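Local coordinates for Alpha/beta hydrolase fold protein (Ochrobactrum, PDB 4G9E) that probably hydrolyses N-acyl homoserine lactones, the signals of bacterial quorum sensing, and is captured here with the ring-opened N-butanoyl homoserine in its pocket, at residues A[97-102]-A[122-127]; A[211-216]-A[233-238]; A[107-112]-A[202-207]. All blocks are in the same frame, centred on the assembly; numbering follows the deposited sequence. Where two conformers were deposited one is given.

Interaction 1 of 3, residues A[97-102]-A[122-127]. With C4L (N-butanoyl-L-homoserine), chain C.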
loop_
_atom_site.group_PDB
_atom_site.type_symbol
_atom_site.label_atom_id
_atom_site.label_comp_id
_atom_site.label_asym_id
_atom_site.label_seq_id
_atom_site.Cartn_x
_atom_site.Cartn_y
_atom_site.Cartn_z
ATOM N N VAL A 97 -9.508 -3.953 8.129
ATOM C CA VAL A 97 -8.138 -3.553 8.427
ATOM C C VAL A 97 -7.484 -3.257 7.081
ATOM O O VAL A 97 -7.773 -3.936 6.095
ATOM C CB VAL A 97 -7.373 -4.691 9.156
ATOM C CG1 VAL A 97 -5.910 -4.317 9.392
ATOM C CG2 VAL A 97 -8.068 -5.032 10.474
ATOM N N VAL A 98 -6.639 -2.228 7.025
ATOM C CA VAL A 98 -5.966 -1.874 5.776
ATOM C C VAL A 98 -4.469 -2.091 5.912
ATOM O O VAL A 98 -3.862 -1.659 6.892
ATOM C CB VAL A 98 -6.280 -0.419 5.349
ATOM C CG1 VAL A 98 -5.498 -0.043 4.084
ATOM C CG2 VAL A 98 -7.782 -0.270 5.139
ATOM N N PHE A 99 -3.893 -2.785 4.934
ATOM C CA PHE A 99 -2.452 -2.871 4.782
ATOM C C PHE A 99 -2.078 -2.115 3.515
ATOM O O PHE A 99 -2.585 -2.426 2.440
ATOM C CB PHE A 99 -1.975 -4.325 4.660
ATOM C CG PHE A 99 -0.548 -4.425 4.223
ATOM C CD1 PHE A 99 0.467 -4.112 5.106
ATOM C CD2 PHE A 99 -0.219 -4.730 2.906
ATOM C CE1 PHE A 99 1.792 -4.146 4.704
ATOM C CE2 PHE A 99 1.106 -4.769 2.498
ATOM C CZ PHE A 99 2.109 -4.474 3.397
ATOM N N GLY A 100 -1.183 -1.141 3.635
ATOM C CA GLY A 100 -0.742 -0.393 2.472
ATOM C C GLY A 100 0.749 -0.533 2.263
ATOM O O GLY A 100 1.539 -0.261 3.172
ATOM N N TRP A 101 1.116 -0.946 1.055
ATOM C CA TRP A 101 2.508 -1.109 0.671
ATOM C C TRP A 101 2.975 0.112 -0.118
ATOM O O TRP A 101 2.561 0.313 -1.263
ATOM C CB TRP A 101 2.678 -2.370 -0.178
ATOM C CG TRP A 101 4.067 -2.547 -0.690
ATOM C CD1 TRP A 101 5.228 -2.275 -0.023
ATOM C CD2 TRP A 101 4.442 -3.012 -1.988
ATOM N NE1 TRP A 101 6.308 -2.540 -0.841
ATOM C CE2 TRP A 101 5.850 -3.002 -2.046
ATOM C CE3 TRP A 101 3.724 -3.460 -3.095
ATOM C CZ2 TRP A 101 6.553 -3.414 -3.179
ATOM C CZ3 TRP A 101 4.422 -3.864 -4.220
ATOM C CH2 TRP A 101 5.820 -3.832 -4.257
ATOM N N SER A 102 3.837 0.911 0.514
ATOM C CA SER A 102 4.560 1.996 -0.121
ATOM C C SER A 102 3.572 3.059 -0.606
ATOM O O SER A 102 2.927 3.670 0.231
ATOM C CB SER A 102 5.507 1.459 -1.191
ATOM O OG SER A 102 6.489 2.440 -1.478
ATOM N N MET A 122 -1.836 -0.817 8.639
ATOM C CA MET A 122 -0.418 -1.183 8.657
ATOM C C MET A 122 0.233 -0.615 7.406
ATOM O O MET A 122 -0.298 -0.784 6.308
ATOM C CB MET A 122 -0.226 -2.705 8.702
ATOM C CG MET A 122 1.254 -3.113 8.653
ATOM S SD MET A 122 1.547 -4.888 8.740
ATOM C CE MET A 122 1.208 -5.163 10.478
ATOM N N ILE A 123 1.367 0.057 7.588
ATOM C CA ILE A 123 2.104 0.645 6.474
ATOM C C ILE A 123 3.520 0.089 6.404
ATOM O O ILE A 123 4.243 0.026 7.413
ATOM C CB ILE A 123 2.099 2.192 6.531
ATOM C CG1 ILE A 123 2.694 2.718 7.845
ATOM C CG2 ILE A 123 0.678 2.720 6.325
ATOM C CD1 ILE A 123 2.854 4.241 7.889
ATOM N N THR A 124 3.893 -0.325 5.196
ATOM C CA THR A 124 5.180 -0.936 4.916
ATOM C C THR A 124 5.758 -0.246 3.696
ATOM O O THR A 124 5.092 -0.141 2.664
ATOM C CB THR A 124 4.999 -2.436 4.620
ATOM O OG1 THR A 124 4.622 -3.113 5.826
ATOM C CG2 THR A 124 6.270 -3.063 4.043
ATOM N N GLY A 125 6.990 0.236 3.809
ATOM C CA GLY A 125 7.612 0.957 2.713
ATOM C C GLY A 125 7.125 2.389 2.580
ATOM O O GLY A 125 7.263 2.986 1.519
ATOM N N THR A 126 6.592 2.942 3.667
ATOM C CA THR A 126 5.903 4.229 3.671
ATOM C C THR A 126 6.369 5.096 4.830
ATOM O O THR A 126 6.073 4.795 5.982
ATOM C CB THR A 126 4.396 4.001 3.873
ATOM O OG1 THR A 126 3.896 3.109 2.873
ATOM C CG2 THR A 126 3.617 5.311 3.841
ATOM N N PRO A 127 7.074 6.200 4.533
ATOM C CA PRO A 127 7.348 7.189 5.575
ATOM C C PRO A 127 6.257 8.262 5.546
ATOM O O PRO A 127 6.098 8.938 4.528
ATOM C CB PRO A 127 8.684 7.786 5.131
ATOM C CG PRO A 127 8.652 7.698 3.630
ATOM C CD PRO A 127 7.723 6.552 3.257
HETATM O O1 C4L C . 6.971 1.342 -4.075
HETATM C C4 C4L C . 6.349 2.431 -4.092
HETATM O O2 C4L C . 5.100 2.510 -4.068
HETATM C C3 C4L C . 7.128 3.723 -4.170
HETATM C C2 C4L C . 8.542 3.561 -3.598
HETATM C C1 C4L C . 9.488 4.647 -4.083
HETATM O O3 C4L C . 9.802 4.444 -5.470
HETATM N N1 C4L C . 6.471 4.815 -3.445
HETATM C C5 C4L C . 5.828 5.808 -4.068
HETATM O O4 C4L C . 5.748 5.898 -5.287
HETATM C C6 C4L C . 5.196 6.865 -3.193
HETATM C C7 C4L C . 5.574 8.246 -3.717
HETATM C C8 C4L C . 7.069 8.522 -3.616
HETATM O O HOH W 1 6.418 5.090 -0.189
#
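Thr-124 O is approached by three groups at the end of the neighbouring strand and just beyond it: it accepts the amide hydrogen of Ser-102 N at 2.7 Å, while the CA of Trp-101 and the indole edge, through CD1, lie beside it. The site is the central beta-alpha-beta unit of an alpha/beta hydrolase, where strands 97-101 and 120-124 run parallel and helix 103-111 makes the crossover that connects them. The parallel ladder alternates between the strands: Gly-100 N reaches Met-122 O at 2.8 Å, and Gly-100 O in turn accepts Thr-124 N at 3.1 Å.

One face of the sheet carries Phe-99, Met-122 and Thr-124. Phe-99 turns its ring edge to Thr-124, CE1 lying 3.2 Å from OG1 almost in the ring plane; this hydroxyl is hydrogen-bonded to Val-214 O. The thioether of Met-122 sits obliquely to the same ring in a Met-aromatic contact, and its CG comes within 3.8 Å of Phe-99 CD1. Helix 255-270 packs on this face, bringing Phe-258 edge-to-face with Phe-99.

Beyond the strand ends, Ser-102 adopts a positive phi of 64°, consistent with the strained turn of a nucleophile elbow, and with His-248 and Glu-219 it probably forms the catalytic triad. Its OG stands 2.6 Å from C4 of the bound N-butanoyl homoserine, the carboxylate carbon, unusually close for atoms not bonded to each other. The Ser-102 backbone is held as well. Thr-126, with OG1 anti to its own carbonyl carbon (chi1 -56°), donates from that hydroxyl to Ser-102 O at 2.9 Å, in the carbonyl plane on a lone pair, with a C=O...OG1 angle of 111°. A water ties the loop to the ligand: it donates to Gly-125 O at 2.8 Å, accepts from ligand N1, and is also hydrogen-bonded to Ser-102 OG.

Interaction 2 of 3, residues A[211-216]-A[233-238]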
loop_
_atom_site.group_PDB
_atom_site.type_symbol
_atom_site.label_atom_id
_atom_site.label_comp_id
_atom_site.label_asym_id
_atom_site.label_seq_id
_atom_site.Cartn_x
_atom_site.Cartn_y
_atom_site.Cartn_z
ATOM N N ILE A 211 -2.069 2.200 14.235
ATOM C CA ILE A 211 -1.237 2.198 13.044
ATOM C C ILE A 211 0.001 1.358 13.323
ATOM O O ILE A 211 0.732 1.613 14.280
ATOM C CB ILE A 211 -0.842 3.625 12.584
ATOM C CG1 ILE A 211 -2.098 4.409 12.188
ATOM C CG2 ILE A 211 0.129 3.525 11.416
ATOM C CD1 ILE A 211 -1.847 5.871 11.823
ATOM N N ALA A 212 0.205 0.343 12.489
ATOM C CA ALA A 212 1.370 -0.522 12.582
ATOM C C ALA A 212 2.353 -0.147 11.498
ATOM O O ALA A 212 1.963 0.180 10.372
ATOM C CB ALA A 212 0.958 -1.977 12.419
ATOM N N VAL A 213 3.634 -0.217 11.835
ATOM C CA VAL A 213 4.695 0.146 10.909
ATOM C C VAL A 213 5.676 -1.020 10.863
ATOM O O VAL A 213 6.251 -1.390 11.890
ATOM C CB VAL A 213 5.421 1.425 11.369
ATOM C CG1 VAL A 213 6.554 1.777 10.415
ATOM C CG2 VAL A 213 4.444 2.586 11.491
ATOM N N VAL A 214 5.839 -1.614 9.684
ATOM C CA VAL A 214 6.697 -2.789 9.509
ATOM C C VAL A 214 7.514 -2.600 8.236
ATOM O O VAL A 214 6.949 -2.374 7.160
ATOM C CB VAL A 214 5.860 -4.077 9.373
ATOM C CG1 VAL A 214 6.758 -5.277 9.112
ATOM C CG2 VAL A 214 4.996 -4.305 10.616
ATOM N N ASN A 215 8.837 -2.678 8.353
ATOM C CA ASN A 215 9.723 -2.474 7.205
ATOM C C ASN A 215 10.849 -3.478 7.170
ATOM O O ASN A 215 11.247 -4.019 8.202
ATOM C CB ASN A 215 10.343 -1.080 7.227
ATOM C CG ASN A 215 9.370 -0.028 6.785
ATOM O OD1 ASN A 215 9.084 0.092 5.596
ATOM N ND2 ASN A 215 8.828 0.720 7.731
ATOM N N GLY A 216 11.390 -3.702 5.977
ATOM C CA GLY A 216 12.623 -4.454 5.837
ATOM C C GLY A 216 13.830 -3.622 6.236
ATOM O O GLY A 216 13.920 -2.438 5.910
ATOM N N GLY A 233 -0.380 8.736 16.580
ATOM C CA GLY A 233 -1.361 8.822 17.651
ATOM C C GLY A 233 -1.467 7.540 18.463
ATOM O O GLY A 233 -1.636 7.580 19.675
ATOM N N ASN A 234 -1.363 6.403 17.788
ATOM C CA ASN A 234 -1.573 5.102 18.405
ATOM C C ASN A 234 -0.738 4.062 17.674
ATOM O O ASN A 234 -1.247 3.302 16.847
ATOM C CB ASN A 234 -3.056 4.757 18.336
ATOM C CG ASN A 234 -3.394 3.455 19.020
ATOM O OD1 ASN A 234 -2.566 2.855 19.708
ATOM N ND2 ASN A 234 -4.630 3.005 18.834
ATOM N N LEU A 235 0.561 4.061 17.963
ATOM C CA LEU A 235 1.508 3.186 17.287
ATOM C C LEU A 235 1.404 1.771 17.847
ATOM O O LEU A 235 1.621 1.537 19.040
ATOM C CB LEU A 235 2.929 3.712 17.461
ATOM C CG LEU A 235 4.042 2.934 16.769
ATOM C CD1 LEU A 235 3.801 2.848 15.269
ATOM C CD2 LEU A 235 5.389 3.575 17.073
ATOM N N TRP A 236 1.063 0.826 16.979
ATOM C CA TRP A 236 0.853 -0.556 17.396
ATOM C C TRP A 236 2.116 -1.152 18.001
ATOM O O TRP A 236 3.183 -1.143 17.378
ATOM C CB TRP A 236 0.387 -1.372 16.199
ATOM C CG TRP A 236 0.173 -2.824 16.472
ATOM C CD1 TRP A 236 -0.808 -3.389 17.238
ATOM C CD2 TRP A 236 0.946 -3.908 15.945
ATOM N NE1 TRP A 236 -0.683 -4.763 17.224
ATOM C CE2 TRP A 236 0.386 -5.104 16.436
ATOM C CE3 TRP A 236 2.062 -3.981 15.108
ATOM C CZ2 TRP A 236 0.900 -6.357 16.109
ATOM C CZ3 TRP A 236 2.569 -5.221 14.786
ATOM C CH2 TRP A 236 1.988 -6.392 15.286
ATOM N N GLU A 237 1.974 -1.662 19.221
ATOM C CA GLU A 237 3.077 -2.242 19.998
ATOM C C GLU A 237 4.166 -1.226 20.360
ATOM O O GLU A 237 5.242 -1.590 20.828
ATOM C CB GLU A 237 3.633 -3.516 19.345
ATOM C CG GLU A 237 2.611 -4.643 19.353
ATOM C CD GLU A 237 3.152 -5.983 18.888
ATOM O OE1 GLU A 237 4.248 -6.029 18.286
ATOM O OE2 GLU A 237 2.458 -6.995 19.127
ATOM N N GLY A 238 3.861 0.053 20.161
ATOM C CA GLY A 238 4.676 1.134 20.683
ATOM C C GLY A 238 6.003 1.363 19.998
ATOM O O GLY A 238 6.843 2.104 20.499
HETATM O O HOH W 2 4.046 -0.683 14.726
#
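The loop leading into the last strand of the sheet, 241-243, meets the start of strand 211-216 through one beta bridge, Ile-211 with Leu-235. Two backbone bonds make it. Ile-211 N donates to Asn-234 O at 3.0 Å, and Ile-211 O receives Trp-236 N at 2.8 Å in a nearly straight bond (177° at the hydrogen), although the donor stands above the carbonyl plane instead of on a lone pair. Further along, the chains separate and a water bridges them, accepting from Val-213 N at 3.0 Å and donating to Trp-236 O at 2.8 Å.

In this alpha/beta hydrolase sheet strand 211-216 lies between 120-124 and 241-243, so the loop takes up edge positions just ahead of the final strand. The side chains of Leu-235 and Trp-236 then diverge. In Leu-235, CG anti to the backbone N (chi1 -178°) and a chi2 of 58° together bring CD1 back to within 3.8 Å of Val-213 CG2, the two side chains crossing at about a right angle.

Trp-236 points at the strand, and its six-membered ring meets the methyl of Ala-212 obliquely, CE3 to CB at 3.5 Å. Trp-236 NE1 is hydrogen-bonded to Asp-268 OD2, and Phe-265 meets the indole edge-to-face, both from helix 255-270. One face of the indole is covered by its own neighbour: Glu-237 CG lies 3.7 Å above the plane, over the ring centre, while the Glu-237 carboxylate forms a salt bridge with Arg-264.

Interaction 3 of 3, residues A[107-112]-A[202-207]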
loop_
_atom_site.group_PDB
_atom_site.type_symbol
_atom_site.label_atom_id
_atom_site.label_comp_id
_atom_site.label_asym_id
_atom_site.label_seq_id
_atom_site.Cartn_x
_atom_site.Cartn_y
_atom_site.Cartn_z
ATOM N N ILE A 107 -1.712 5.962 0.437
ATOM C CA ILE A 107 -3.133 5.882 0.138
ATOM C C ILE A 107 -3.928 5.526 1.397
ATOM O O ILE A 107 -4.948 6.148 1.705
ATOM C CB ILE A 107 -3.401 4.873 -0.999
ATOM C CG1 ILE A 107 -2.734 5.357 -2.295
ATOM C CG2 ILE A 107 -4.900 4.624 -1.175
ATOM C CD1 ILE A 107 -2.675 4.312 -3.379
ATOM N N GLY A 108 -3.449 4.534 2.144
ATOM C CA GLY A 108 -4.094 4.155 3.390
ATOM C C GLY A 108 -4.200 5.301 4.383
ATOM O O GLY A 108 -5.214 5.469 5.058
ATOM N N ILE A 109 -3.145 6.107 4.471
ATOM C CA ILE A 109 -3.170 7.282 5.334
ATOM C C ILE A 109 -4.270 8.261 4.883
ATOM O O ILE A 109 -5.023 8.792 5.706
ATOM C CB ILE A 109 -1.782 7.968 5.390
ATOM C CG1 ILE A 109 -0.747 7.048 6.052
ATOM C CG2 ILE A 109 -1.874 9.315 6.120
ATOM C CD1 ILE A 109 0.681 7.539 5.905
ATOM N N GLU A 110 -4.371 8.494 3.576
ATOM C CA GLU A 110 -5.435 9.347 3.060
ATOM C C GLU A 110 -6.826 8.707 3.225
ATOM O O GLU A 110 -7.828 9.413 3.234
ATOM C CB GLU A 110 -5.160 9.758 1.610
ATOM C CG GLU A 110 -3.839 10.510 1.399
ATOM C CD GLU A 110 -3.785 11.867 2.088
ATOM O OE1 GLU A 110 -4.850 12.449 2.372
ATOM O OE2 GLU A 110 -2.661 12.346 2.352
ATOM N N MET A 111 -6.888 7.387 3.390
ATOM C CA MET A 111 -8.168 6.733 3.635
ATOM C C MET A 111 -8.684 6.923 5.052
ATOM O O MET A 111 -9.865 6.721 5.302
ATOM C CB MET A 111 -8.121 5.238 3.321
ATOM C CG MET A 111 -8.099 4.916 1.854
ATOM S SD MET A 111 -8.100 3.141 1.533
ATOM C CE MET A 111 -9.769 2.688 1.974
ATOM N N ILE A 112 -7.820 7.299 5.986
ATOM C CA ILE A 112 -8.258 7.418 7.372
ATOM C C ILE A 112 -9.465 8.350 7.478
ATOM O O ILE A 112 -10.440 8.040 8.159
ATOM C CB ILE A 112 -7.105 7.846 8.303
ATOM C CG1 ILE A 112 -6.044 6.738 8.376
ATOM C CG2 ILE A 112 -7.623 8.196 9.695
ATOM C CD1 ILE A 112 -4.784 7.144 9.095
ATOM N N ASP A 202 0.733 15.121 9.926
ATOM C CA ASP A 202 -0.288 15.505 10.885
ATOM C C ASP A 202 -1.371 14.437 11.011
ATOM O O ASP A 202 -1.848 14.157 12.110
ATOM C CB ASP A 202 -0.914 16.850 10.518
ATOM C CG ASP A 202 0.088 17.995 10.561
ATOM O OD1 ASP A 202 1.191 17.818 11.118
ATOM O OD2 ASP A 202 -0.231 19.076 10.036
ATOM N N ILE A 203 -1.755 13.825 9.893
ATOM C CA ILE A 203 -2.790 12.803 9.939
ATOM C C ILE A 203 -2.387 11.648 10.852
ATOM O O ILE A 203 -3.175 11.234 11.701
ATOM C CB ILE A 203 -3.135 12.265 8.547
ATOM C CG1 ILE A 203 -3.902 13.322 7.760
ATOM C CG2 ILE A 203 -3.970 11.002 8.646
ATOM C CD1 ILE A 203 -3.960 13.052 6.273
ATOM N N VAL A 204 -1.171 11.127 10.701
ATOM C CA VAL A 204 -0.805 9.971 11.516
ATOM C C VAL A 204 -0.576 10.346 12.978
ATOM O O VAL A 204 -0.821 9.529 13.864
ATOM C CB VAL A 204 0.377 9.144 10.945
ATOM C CG1 VAL A 204 0.067 8.651 9.538
ATOM C CG2 VAL A 204 1.704 9.895 11.025
ATOM N N ALA A 205 -0.143 11.579 13.230
ATOM C CA ALA A 205 0.065 12.051 14.596
ATOM C C ALA A 205 -1.248 12.131 15.360
ATOM O O ALA A 205 -1.294 11.878 16.567
ATOM C CB ALA A 205 0.761 13.414 14.597
ATOM N N GLU A 206 -2.315 12.480 14.646
ATOM C CA GLU A 206 -3.601 12.772 15.265
ATOM C C GLU A 206 -4.593 11.610 15.183
ATOM O O GLU A 206 -5.605 11.601 15.882
ATOM C CB GLU A 206 -4.167 14.053 14.645
ATOM C CG GLU A 206 -3.272 15.259 14.927
ATOM C CD GLU A 206 -3.531 16.464 14.032
ATOM O OE1 GLU A 206 -4.571 16.519 13.340
ATOM O OE2 GLU A 206 -2.673 17.373 14.023
ATOM N N ALA A 207 -4.278 10.613 14.360
ATOM C CA ALA A 207 -5.171 9.476 14.166
ATOM C C ALA A 207 -5.250 8.601 15.412
ATOM O O ALA A 207 -4.231 8.276 16.018
ATOM C CB ALA A 207 -4.716 8.655 12.972
#
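Ile-109 and Ile-203 touch through their branch methyls, CG2 to CG2 at 3.7 Å, where helix 103-111 crosses helix 200-206 on one flank of the alpha/beta hydrolase sheet. The short helical segments make an angle of 60° with their axes 10.2 Å apart, a distance bridged by branched aliphatic side chains. Ile-109 divides its work between two partners. Having CG1 anti to its carbonyl carbon (chi1 -65°), it sends CD1 along to Val-204 CG1 at 3.8 Å, while CG2 faces Ile-203 and also nears Val-204.

Three residues on, Ile-112 slides past Ile-203 in the opposite direction. Its CD1 lies 4.0 Å from Ile-203 CG2 and, more loosely, 4.2 Å from CB of Ala-207, the first residue after the second helix to leave helical backbone angles. Ile-203 is thus flanked by Ile-109 and Ile-112, and the same CG2 also rests 3.8 Å from the backbone Ile-109 O.

Outside this apolar layer, Ile-109 and Ile-112 lie against Leu-121 of strand 120-124, which seats the first helix on the sheet. Val-204 is backed by Pro-128 and Phe-232. In one of the two conformers of Glu-110 the carboxylate bonds to Gly-198 N, just before helix 200-206, and to Gln-200 NE2 in its first residue, a grip that may not hold for the other. Toward the C-terminal end of helix 200-206, Val-204 O is hydrogen-bonded to Gly-233 N.

In the fold
From the N terminus, strand 97-101 is followed by helix 103-111 and strand 120-124, and interaction 1 closes this beta-alpha-beta unit. Interaction 3 starts inside that loop, at 107-112, and ends far beyond it at 202-207, so the two cross; its 89 intervening residues include the helices from 134-137 through 182-194. Interaction 2 follows interaction 3 in series, closing the shorter loop from 211-216 to 233-238. All three meet at adjoining positions: strands 120-124 and 211-216 are sheet neighbours, and just past the first of them Gly-125 N bonds to Asn-215 OD1, while Ile-211 CD1 packs on Val-204 and Ile-112, and Ile-109 touches Thr-126. Together they tie the sheet's central strands to its 241-243 side and to one helical flank.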